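Local coordinates for Two-component sensor histidine kinase (Nostoc sp., PDB 6OZB), which binds the bilin chromophore phycoerythrobilin in its GAF domain and, as a phytochrome-type sensor histidine kinase, probably turns light into a signal, at residues V152-L166 and L181-I195. The protein carries 1 engineered substitution. Residues are numbered along the deposited sequence; the frame is centred on the assembly and turned at random.
Sequences VVAPIFCQDELWGLL and LEAMQMIVDQLAVAI. With PEB (phycoerythrobilin), chain F.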
ATOM      1  N   VAL C 152     -11.089  -3.571  12.568  1.00 13.82           N
ATOM      2  CA  VAL C 152     -10.751  -2.146  12.634  1.00 13.01           C
ATOM      3  C   VAL C 152     -10.601  -1.784  14.095  1.00 16.59           C
ATOM      4  O   VAL C 152     -11.501  -2.082  14.898  1.00 16.59           O
ATOM      5  CB  VAL C 152     -11.818  -1.242  11.990  1.00 11.95           C
ATOM      6  CG1 VAL C 152     -11.368   0.230  12.016  1.00 20.27           C
ATOM      7  CG2 VAL C 152     -12.093  -1.643  10.563  1.00 14.18           C
ATOM      8  N   VAL C 153      -9.467  -1.175  14.440  1.00 13.40           N
ATOM      9  CA  VAL C 153      -9.156  -0.832  15.835  1.00 11.19           C
ATOM     10  C   VAL C 153      -8.750   0.626  15.967  1.00 16.28           C
ATOM     11  O   VAL C 153      -7.943   1.119  15.204  1.00 16.12           O
ATOM     12  CB  VAL C 153      -8.029  -1.719  16.358  1.00 19.30           C
ATOM     13  CG1 VAL C 153      -7.586  -1.310  17.748  1.00 18.10           C
ATOM     14  CG2 VAL C 153      -8.494  -3.184  16.367  1.00 21.94           C
ATOM     15  N   ALA C 154      -9.335   1.313  16.945  1.00 14.39           N
ATOM     16  CA  ALA C 154      -8.896   2.650  17.321  1.00 15.29           C
ATOM     17  C   ALA C 154      -8.656   2.701  18.830  1.00 13.83           C
ATOM     18  O   ALA C 154      -9.501   2.224  19.603  1.00 16.23           O
ATOM     19  CB  ALA C 154      -9.927   3.683  16.930  1.00 19.53           C
ATOM     20  N   PRO C 155      -7.528   3.268  19.253  1.00 15.80           N
ATOM     21  CA  PRO C 155      -7.197   3.326  20.676  1.00 14.91           C
ATOM     22  C   PRO C 155      -8.016   4.356  21.411  1.00 19.29           C
ATOM     23  O   PRO C 155      -8.388   5.375  20.837  1.00 20.21           O
ATOM     24  CB  PRO C 155      -5.718   3.705  20.684  1.00 19.64           C
ATOM     25  CG  PRO C 155      -5.522   4.452  19.437  1.00 26.10           C
ATOM     26  CD  PRO C 155      -6.440   3.830  18.426  1.00 21.57           C
ATOM     27  N   ILE C 156      -8.243   4.076  22.687  1.00 18.20           N
ATOM     28  CA  ILE C 156      -8.900   4.984  23.618  1.00 16.66           C
ATOM     29  C   ILE C 156      -7.868   5.439  24.638  1.00 20.54           C
ATOM     30  O   ILE C 156      -7.195   4.610  25.292  1.00 17.82           O
ATOM     31  CB  ILE C 156     -10.061   4.285  24.325  1.00 16.99           C
ATOM     32  CG1 ILE C 156     -11.057   3.700  23.319  1.00 16.30           C
ATOM     33  CG2 ILE C 156     -10.779   5.210  25.302  1.00 16.60           C
ATOM     34  CD1 ILE C 156     -12.008   2.684  23.950  1.00 19.27           C
ATOM     35  N   PHE C 157      -7.755   6.753  24.816  1.00 20.13           N
ATOM     36  CA  PHE C 157      -6.797   7.317  25.759  1.00 22.13           C
ATOM     37  C   PHE C 157      -7.532   7.988  26.902  1.00 35.27           C
ATOM     38  O   PHE C 157      -8.669   8.425  26.754  1.00 38.76           O
ATOM     39  CB  PHE C 157      -5.860   8.309  25.075  1.00 26.35           C
ATOM     40  CG  PHE C 157      -4.813   7.657  24.220  1.00 24.47           C
ATOM     41  CD1 PHE C 157      -5.090   7.293  22.927  1.00 27.92           C
ATOM     42  CD2 PHE C 157      -3.558   7.376  24.725  1.00 27.46           C
ATOM     43  CE1 PHE C 157      -4.143   6.672  22.158  1.00 24.85           C
ATOM     44  CE2 PHE C 157      -2.603   6.763  23.946  1.00 28.97           C
ATOM     45  CZ  PHE C 157      -2.903   6.404  22.665  1.00 32.12           C
ATOM     46  N   CYS C 158      -6.886   8.046  28.054  1.00 32.26           N
ATOM     47  CA  CYS C 158      -7.367   8.898  29.126  1.00 33.88           C
ATOM     48  C   CYS C 158      -6.187   9.768  29.479  1.00 37.84           C
ATOM     49  O   CYS C 158      -5.182   9.286  30.000  1.00 33.62           O
ATOM     50  CB  CYS C 158      -7.883   8.088  30.317  1.00 32.13           C
ATOM     51  SG  CYS C 158      -8.497   9.172  31.675  1.00 47.40           S
ATOM     52  N   GLN C 159      -6.308  11.052  29.152  1.00 44.26           N
ATOM     53  CA  GLN C 159      -5.170  11.959  29.161  1.00 50.57           C
ATOM     54  C   GLN C 159      -4.066  11.359  28.277  1.00 49.88           C
ATOM     55  O   GLN C 159      -4.287  11.185  27.074  1.00 47.31           O
ATOM     56  CB  GLN C 159      -4.729  12.225  30.596  1.00 60.88           C
ATOM     57  CG  GLN C 159      -5.890  12.788  31.425  1.00 67.43           C
ATOM     58  CD  GLN C 159      -5.484  13.273  32.801  1.00 70.69           C
ATOM     59  OE1 GLN C 159      -4.882  12.540  33.580  1.00 67.13           O
ATOM     60  NE2 GLN C 159      -5.823  14.516  33.109  1.00 79.03           N
ATOM     61  N   ASP C 160      -2.912  11.001  28.837  1.00 39.83           N
ATOM     62  CA  ASP C 160      -1.830  10.466  28.003  1.00 52.84           C
ATOM     63  C   ASP C 160      -1.671   8.946  28.110  1.00 42.72           C
ATOM     64  O   ASP C 160      -0.752   8.375  27.529  1.00 48.09           O
ATOM     65  CB  ASP C 160      -0.510  11.158  28.352  1.00 74.86           C
ATOM     66  CG  ASP C 160      -0.120  10.967  29.798  1.00 88.25           C
ATOM     67  OD1 ASP C 160      -0.990  11.175  30.667  1.00 90.81           O
ATOM     68  OD2 ASP C 160       1.054  10.629  30.069  1.00 93.52           O
ATOM     69  N   GLU C 161      -2.590   8.286  28.802  1.00 37.62           N
ATOM     70  CA  GLU C 161      -2.464   6.856  29.048  1.00 40.25           C
ATOM     71  C   GLU C 161      -3.327   6.073  28.071  1.00 23.44           C
ATOM     72  O   GLU C 161      -4.481   6.421  27.833  1.00 25.33           O
ATOM     73  CB  GLU C 161      -2.888   6.508  30.476  1.00 68.56           C
ATOM     74  CG  GLU C 161      -2.067   7.187  31.573  1.00 95.06           C
ATOM     75  CD  GLU C 161      -0.643   6.664  31.676  1.00110.07           C
ATOM     76  OE1 GLU C 161      -0.424   5.462  31.409  1.00115.26           O
ATOM     77  OE2 GLU C 161       0.256   7.457  32.039  1.00111.33           O
ATOM     78  N   LEU C 162      -2.750   5.031  27.492  1.00 24.31           N
ATOM     79  CA  LEU C 162      -3.519   4.121  26.653  1.00 27.61           C
ATOM     80  C   LEU C 162      -4.460   3.326  27.544  1.00 28.41           C
ATOM     81  O   LEU C 162      -4.038   2.434  28.264  1.00 31.76           O
ATOM     82  CB  LEU C 162      -2.600   3.186  25.869  1.00 24.06           C
ATOM     83  CG  LEU C 162      -3.281   2.147  24.991  1.00 22.64           C
ATOM     84  CD1 LEU C 162      -4.188   2.811  23.934  1.00 22.46           C
ATOM     85  CD2 LEU C 162      -2.266   1.236  24.343  1.00 31.50           C
ATOM     86  N   TRP C 163      -5.743   3.583  27.403  1.00 21.59           N
ATOM     87  CA  TRP C 163      -6.738   3.046  28.313  1.00 16.17           C
ATOM     88  C   TRP C 163      -7.402   1.798  27.763  1.00 19.25           C
ATOM     89  O   TRP C 163      -7.700   0.870  28.519  1.00 18.77           O
ATOM     90  CB  TRP C 163      -7.791   4.110  28.572  1.00 17.28           C
ATOM     91  CG  TRP C 163      -8.892   3.755  29.542  1.00 17.42           C
ATOM     92  CD1 TRP C 163      -8.926   4.060  30.872  1.00 19.04           C
ATOM     93  CD2 TRP C 163     -10.113   3.074  29.260  1.00 20.44           C
ATOM     94  NE1 TRP C 163     -10.094   3.609  31.429  1.00 17.12           N
ATOM     95  CE2 TRP C 163     -10.842   3.005  30.460  1.00 16.91           C
ATOM     96  CE3 TRP C 163     -10.681   2.530  28.100  1.00 16.01           C
ATOM     97  CZ2 TRP C 163     -12.081   2.392  30.540  1.00 18.33           C
ATOM     98  CZ3 TRP C 163     -11.905   1.930  28.188  1.00 21.44           C
ATOM     99  CH2 TRP C 163     -12.597   1.875  29.399  1.00 19.28           C
ATOM    100  N   GLY C 164      -7.630   1.774  26.455  1.00 16.63           N
ATOM    101  CA  GLY C 164      -8.323   0.643  25.840  1.00 14.14           C
ATOM    102  C   GLY C 164      -8.363   0.745  24.338  1.00 16.01           C
ATOM    103  O   GLY C 164      -7.623   1.543  23.758  1.00 15.76           O
ATOM    104  N   LEU C 165      -9.224  -0.067  23.730  1.00 18.76           N
ATOM    105  CA  LEU C 165      -9.408  -0.095  22.273  1.00 16.58           C
ATOM    106  C   LEU C 165     -10.879  -0.170  21.946  1.00 13.78           C
ATOM    107  O   LEU C 165     -11.625  -0.889  22.631  1.00 18.37           O
ATOM    108  CB  LEU C 165      -8.719  -1.323  21.642  1.00 16.99           C
ATOM    109  CG  LEU C 165      -7.247  -1.596  21.976  1.00 16.63           C
ATOM    110  CD1 LEU C 165      -6.751  -2.929  21.422  1.00 19.56           C
ATOM    111  CD2 LEU C 165      -6.384  -0.457  21.442  1.00 19.37           C
ATOM    112  N   LEU C 166     -11.276   0.516  20.875  1.00 13.58           N
ATOM    113  CA  LEU C 166     -12.549   0.255  20.210  1.00 14.93           C
ATOM    114  C   LEU C 166     -12.261  -0.696  19.051  1.00 15.37           C
ATOM    115  O   LEU C 166     -11.434  -0.386  18.176  1.00 14.71           O
ATOM    116  CB  LEU C 166     -13.187   1.535  19.708  1.00 15.66           C
ATOM    117  CG  LEU C 166     -14.475   1.426  18.910  1.00 18.31           C
ATOM    118  CD1 LEU C 166     -15.570   0.870  19.809  1.00 18.64           C
ATOM    119  CD2 LEU C 166     -14.854   2.786  18.359  1.00 17.07           C
ATOM    120  N   LEU C 181     -13.137   5.727   9.622  1.00 19.79           N
ATOM    121  CA  LEU C 181     -12.129   5.890  10.667  1.00 24.79           C
ATOM    122  C   LEU C 181     -12.372   7.167  11.429  1.00 21.13           C
ATOM    123  O   LEU C 181     -12.145   7.207  12.625  1.00 20.82           O
ATOM    124  CB  LEU C 181     -10.693   5.934  10.148  1.00 20.27           C
ATOM    125  CG  LEU C 181     -10.052   4.684   9.605  1.00 24.57           C
ATOM    126  CD1 LEU C 181      -8.574   5.008   9.389  1.00 32.38           C
ATOM    127  CD2 LEU C 181     -10.233   3.523  10.565  1.00 25.77           C
ATOM    128  N   GLU C 182     -12.794   8.207  10.722  1.00 14.99           N
ATOM    129  CA  GLU C 182     -13.026   9.509  11.338  1.00 22.02           C
ATOM    130  C   GLU C 182     -14.156   9.359  12.357  1.00 23.46           C
ATOM    131  O   GLU C 182     -14.080   9.907  13.447  1.00 21.66           O
ATOM    132  CB  GLU C 182     -13.348  10.565  10.274  1.00 37.84           C
ATOM    133  CG  GLU C 182     -13.726  11.930  10.828  1.00 68.17           C
ATOM    134  CD  GLU C 182     -14.181  12.895   9.741  1.00 87.10           C
ATOM    135  OE1 GLU C 182     -13.640  12.832   8.616  1.00 96.25           O
ATOM    136  OE2 GLU C 182     -15.091  13.706  10.015  1.00 87.89           O
ATOM    137  N   ALA C 183     -15.193   8.598  12.007  1.00 18.61           N
ATOM    138  CA  ALA C 183     -16.288   8.317  12.933  1.00 20.65           C
ATOM    139  C   ALA C 183     -15.812   7.599  14.182  1.00 21.92           C
ATOM    140  O   ALA C 183     -16.177   7.975  15.292  1.00 21.21           O
ATOM    141  CB  ALA C 183     -17.361   7.494  12.251  1.00 22.60           C
ATOM    142  N   MET C 184     -15.012   6.555  14.005  1.00 16.91           N
ATOM    143  CA  MET C 184     -14.457   5.827  15.138  1.00 16.43           C
ATOM    144  C   MET C 184     -13.616   6.750  16.011  1.00 18.29           C
ATOM    145  O   MET C 184     -13.629   6.646  17.242  1.00 15.12           O
ATOM    146  CB  MET C 184     -13.649   4.620  14.637  1.00 13.21           C
ATOM    147  CG  MET C 184     -14.561   3.549  14.137  1.00 20.22           C
ATOM    148  SD  MET C 184     -13.644   2.142  13.567  1.00 25.34           S
ATOM    149  CE  MET C 184     -13.254   1.328  15.110  1.00 21.68           C
ATOM    150  N   GLN C 185     -12.914   7.678  15.381  1.00 16.12           N
ATOM    151  CA  GLN C 185     -12.009   8.573  16.117  1.00 15.54           C
ATOM    152  C   GLN C 185     -12.805   9.522  17.003  1.00 18.39           C
ATOM    153  O   GLN C 185     -12.433   9.789  18.145  1.00 17.67           O
ATOM    154  CB  GLN C 185     -11.118   9.365  15.174  1.00 17.48           C
ATOM    155  CG  GLN C 185     -10.044  10.220  15.929  1.00 19.16           C
ATOM    156  CD  GLN C 185      -9.079   9.357  16.706  1.00 27.33           C
ATOM    157  OE1 GLN C 185      -8.464   8.458  16.151  1.00 27.06           O
ATOM    158  NE2 GLN C 185      -8.975   9.593  18.005  1.00 21.78           N
ATOM    159  N   MET C 186     -13.907  10.035  16.482  1.00 18.50           N
ATOM    160  CA  MET C 186     -14.756  10.926  17.267  1.00 16.82           C
ATOM    161  C   MET C 186     -15.389  10.157  18.430  1.00 15.84           C
ATOM    162  O   MET C 186     -15.544  10.686  19.521  1.00 19.48           O
ATOM    163  CB  MET C 186     -15.817  11.586  16.390  1.00 19.41           C
ATOM    164  CG  MET C 186     -15.265  12.440  15.282  1.00 38.19           C
ATOM    165  SD  MET C 186     -16.538  13.503  14.595  1.00 88.15           S
ATOM    166  CE  MET C 186     -18.034  12.538  14.857  1.00 79.36           C
ATOM    167  N   ILE C 187     -15.773   8.917  18.182  1.00 16.21           N
ATOM    168  CA  ILE C 187     -16.342   8.085  19.231  1.00 17.68           C
ATOM    169  C   ILE C 187     -15.334   7.796  20.347  1.00 16.77           C
ATOM    170  O   ILE C 187     -15.670   7.906  21.534  1.00 16.67           O
ATOM    171  CB  ILE C 187     -16.874   6.752  18.665  1.00 13.01           C
ATOM    172  CG1 ILE C 187     -18.114   7.058  17.809  1.00 24.68           C
ATOM    173  CG2 ILE C 187     -17.208   5.780  19.765  1.00 18.47           C
ATOM    174  CD1 ILE C 187     -18.448   5.958  16.768  1.00 25.10           C
ATOM    175  N   VAL C 188     -14.099   7.431  20.004  1.00 14.48           N
ATOM    176  CA  VAL C 188     -13.131   7.220  21.081  1.00 14.77           C
ATOM    177  C   VAL C 188     -12.760   8.538  21.762  1.00 17.25           C
ATOM    178  O   VAL C 188     -12.508   8.531  22.964  1.00 17.99           O
ATOM    179  CB  VAL C 188     -11.845   6.459  20.613  1.00 17.52           C
ATOM    180  CG1 VAL C 188     -12.245   5.092  20.038  1.00 18.94           C
ATOM    181  CG2 VAL C 188     -11.016   7.223  19.619  1.00 18.01           C
ATOM    182  N   ASP C 189     -12.767   9.671  21.046  1.00 15.35           N
ATOM    183  CA  ASP C 189     -12.532  10.981  21.679  1.00 14.59           C
ATOM    184  C   ASP C 189     -13.642  11.304  22.687  1.00 20.18           C
ATOM    185  O   ASP C 189     -13.381  11.826  23.772  1.00 15.69           O
ATOM    186  CB  ASP C 189     -12.469  12.095  20.649  1.00 18.11           C
ATOM    187  CG  ASP C 189     -11.180  12.068  19.813  1.00 29.10           C
ATOM    188  OD1 ASP C 189     -10.238  11.316  20.165  1.00 26.73           O
ATOM    189  OD2 ASP C 189     -11.134  12.788  18.789  1.00 27.36           O
ATOM    190  N   GLN C 190     -14.883  10.978  22.330  1.00 17.63           N
ATOM    191  CA  GLN C 190     -16.019  11.229  23.220  1.00 20.66           C
ATOM    192  C   GLN C 190     -15.997  10.284  24.423  1.00 22.32           C
ATOM    193  O   GLN C 190     -16.336  10.683  25.531  1.00 18.99           O
ATOM    194  CB  GLN C 190     -17.348  11.093  22.457  1.00 18.59           C
ATOM    195  CG  GLN C 190     -18.604  11.499  23.288  1.00 14.57           C
ATOM    196  CD  GLN C 190     -18.592  12.973  23.690  1.00 14.81           C
ATOM    197  OE1 GLN C 190     -18.875  13.861  22.890  1.00 16.51           O
ATOM    198  NE2 GLN C 190     -18.221  13.239  24.937  1.00 19.51           N
ATOM    199  N   LEU C 191     -15.594   9.034  24.226  1.00 19.61           N
ATOM    200  CA  LEU C 191     -15.462   8.121  25.360  1.00 18.38           C
ATOM    201  C   LEU C 191     -14.360   8.569  26.308  1.00 19.38           C
ATOM    202  O   LEU C 191     -14.488   8.470  27.531  1.00 22.05           O
ATOM    203  CB  LEU C 191     -15.177   6.688  24.879  1.00 20.65           C
ATOM    204  CG  LEU C 191     -16.325   5.889  24.279  1.00 22.74           C
ATOM    205  CD1 LEU C 191     -15.778   4.583  23.702  1.00 22.48           C
ATOM    206  CD2 LEU C 191     -17.380   5.604  25.367  1.00 23.44           C
ATOM    207  N   ALA C 192     -13.282   9.083  25.738  1.00 17.13           N
ATOM    208  CA  ALA C 192     -12.168   9.595  26.512  1.00 15.71           C
ATOM    209  C   ALA C 192     -12.646  10.700  27.448  1.00 19.67           C
ATOM    210  O   ALA C 192     -12.120  10.845  28.566  1.00 16.82           O
ATOM    211  CB  ALA C 192     -11.100  10.099  25.610  1.00 24.24           C
ATOM    212  N   VAL C 193     -13.594  11.510  26.973  1.00 17.12           N
ATOM    213  CA  VAL C 193     -14.174  12.549  27.830  1.00 16.78           C
ATOM    214  C   VAL C 193     -14.980  11.925  28.985  1.00 15.28           C
ATOM    215  O   VAL C 193     -14.851  12.357  30.128  1.00 15.99           O
ATOM    216  CB  VAL C 193     -15.085  13.510  27.033  1.00 16.65           C
ATOM    217  CG1 VAL C 193     -15.925  14.390  27.971  1.00 21.19           C
ATOM    218  CG2 VAL C 193     -14.271  14.338  26.115  1.00 17.76           C
ATOM    219  N   ALA C 194     -15.790  10.915  28.696  1.00 14.87           N
ATOM    220  CA  ALA C 194     -16.550  10.244  29.745  1.00 18.41           C
ATOM    221  C   ALA C 194     -15.595   9.638  30.773  1.00 18.66           C
ATOM    222  O   ALA C 194     -15.811   9.723  31.976  1.00 16.41           O
ATOM    223  CB  ALA C 194     -17.464   9.163  29.156  1.00 17.30           C
ATOM    224  N   ILE C 195     -14.547   8.982  30.291  1.00 15.62           N
ATOM    225  CA  ILE C 195     -13.571   8.396  31.198  1.00 17.47           C
ATOM    226  C   ILE C 195     -12.868   9.445  32.064  1.00 18.23           C
ATOM    227  O   ILE C 195     -12.764   9.294  33.292  1.00 17.22           O
ATOM    228  CB  ILE C 195     -12.542   7.563  30.399  1.00 19.41           C
ATOM    229  CG1 ILE C 195     -13.247   6.415  29.689  1.00 17.42           C
ATOM    230  CG2 ILE C 195     -11.466   7.049  31.325  1.00 19.54           C
ATOM    231  CD1 ILE C 195     -12.457   5.898  28.454  1.00 19.85           C
TER
HETATM  232  CHC PEB F 900      -5.130  -8.100  19.496  1.00 20.30           C
HETATM  233  NC  PEB F 900      -3.132  -7.803  17.975  1.00 21.58           N
HETATM  234  C1C PEB F 900      -2.527  -6.839  17.228  1.00 20.45           C
HETATM  235  C2C PEB F 900      -3.238  -5.669  17.315  1.00 22.80           C
HETATM  236  C3C PEB F 900      -4.315  -5.894  18.145  1.00 21.96           C
HETATM  237  C4C PEB F 900      -4.234  -7.244  18.556  1.00 16.88           C
HETATM  238  CMC PEB F 900      -5.302  -4.792  18.484  1.00 26.08           C
HETATM  239  CAC PEB F 900      -2.818  -4.359  16.568  1.00 15.89           C
HETATM  240  CBC PEB F 900      -3.148  -4.449  15.087  1.00 21.89           C
HETATM  241  CGC PEB F 900      -4.619  -4.180  14.906  1.00 28.33           C
HETATM  242  O1C PEB F 900      -5.086  -3.080  15.318  1.00 24.48           O
HETATM  243  O2C PEB F 900      -5.374  -5.028  14.342  1.00 21.85           O
HETATM  244  ND  PEB F 900      -7.274  -7.500  18.522  1.00 28.29           N
HETATM  245  C1D PEB F 900      -6.409  -7.479  19.773  1.00 27.37           C
HETATM  246  C2D PEB F 900      -7.158  -8.311  20.703  1.00 25.39           C
HETATM  247  C3D PEB F 900      -8.305  -8.813  20.126  1.00 28.86           C
HETATM  248  C4D PEB F 900      -8.466  -8.349  18.798  1.00 33.05           C
HETATM  249  CMD PEB F 900      -6.636  -8.669  22.121  1.00 28.57           C
HETATM  250  CAD PEB F 900      -9.228  -9.836  20.814  1.00 48.75           C
HETATM  251  CBD PEB F 900     -10.583  -9.672  20.712  1.00 56.99           C
HETATM  252  OD  PEB F 900      -9.379  -8.571  18.016  1.00 29.20           O
HETATM  253  NA  PEB F 900      -0.589 -12.143  18.314  1.00 24.13           N
HETATM  254  C1A PEB F 900      -0.929 -13.319  19.038  1.00 30.03           C
HETATM  255  C2A PEB F 900       0.305 -14.162  19.228  1.00 25.55           C
HETATM  256  C3A PEB F 900       1.464 -13.414  18.586  1.00 25.94           C
HETATM  257  C4A PEB F 900       0.827 -12.130  18.017  1.00 25.41           C
HETATM  258  CMA PEB F 900       0.566 -14.508  20.727  1.00 28.90           C
HETATM  259  CBA PEB F 900       2.875 -15.446  17.883  1.00 26.91           C
HETATM  260  OA  PEB F 900      -2.050 -13.566  19.449  1.00 28.26           O
HETATM  261  CHA PEB F 900       1.535 -11.233  17.273  1.00 19.65           C
HETATM  262  CAA PEB F 900       2.238 -14.108  17.461  1.00 23.54           C
HETATM  263  NB  PEB F 900      -0.302  -9.247  17.158  1.00 17.61           N
HETATM  264  C1B PEB F 900       0.943  -9.920  16.767  1.00 19.17           C
HETATM  265  C2B PEB F 900       1.653  -9.145  15.777  1.00 17.53           C
HETATM  266  C3B PEB F 900       0.865  -7.978  15.520  1.00 17.51           C
HETATM  267  C4B PEB F 900      -0.372  -8.001  16.378  1.00 21.89           C
HETATM  268  CHB PEB F 900      -1.288  -6.979  16.341  1.00 18.16           C
HETATM  269  CMB PEB F 900       2.963  -9.521  15.162  1.00 20.81           C
HETATM  270  CAB PEB F 900       1.203  -6.872  14.543  1.00 17.13           C
HETATM  271  CBB PEB F 900       0.461  -7.121  13.247  1.00 17.57           C
HETATM  272  CGB PEB F 900       0.991  -6.064  12.276  1.00 22.39           C
HETATM  273  O1B PEB F 900       0.746  -4.847  12.530  1.00 27.88           O
HETATM  274  O2B PEB F 900       1.675  -6.407  11.282  1.00 17.11           O
HETATM  275  O   HOH W   1      -7.363   7.841  20.049  1.00 23.50           O
HETATM  276  O   HOH W   2      -9.467   8.377  23.162  1.00 21.08           O
HETATM  277  O   HOH W   3      -9.126  12.402  28.320  1.00 33.67           O
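In the GAF domain core, helix 178-201 packs on the sheet face turned away from the bilin, where Ile-195 meets Trp-163 of hairpin 150-170. Ile-195 CD1 sits 3.7 Å from the centroid of the Trp-163 six-membered ring, 9° off its normal, a CH-pi contact. With CG1 anti to the carbonyl carbon (chi1 -62°), Ile-195 sends CD1 over the ring, against Ile-156 CG2, and CG2 to Cys-158 SG, 3.7 Å away. Trp-163 and Gly-164 form a classic beta bulge opposite Ile-156, whose O accepts from both backbone N atoms. Mid-helix, compact Val-188 fits close to the strands, CG1 3.7 Å from Leu-166 CB and beside Ile-156 CG1. One turn back toward the helix N-terminus, flexible Met-184 puts SD 3.4 Å from Val-152 CG1; its bend at chi3 (79°) turns CE toward Leu-166 CD2, 3.9 Å away. Small Ala-192 suits the tightest approach, CB 3.2 Å from Phe-157 O, which is buried without a partner in the model. One water O lies 2.9 Å from Phe-157 N, accepting from it, and donates to Val-188 O. Strand alternation sends Val-153 and Leu-165 to phycoerythrobilin. Lacking direct helix-hairpin hydrogen bonds, the fit appears to rest mainly on apolar shape, with waters bridging backbone groups.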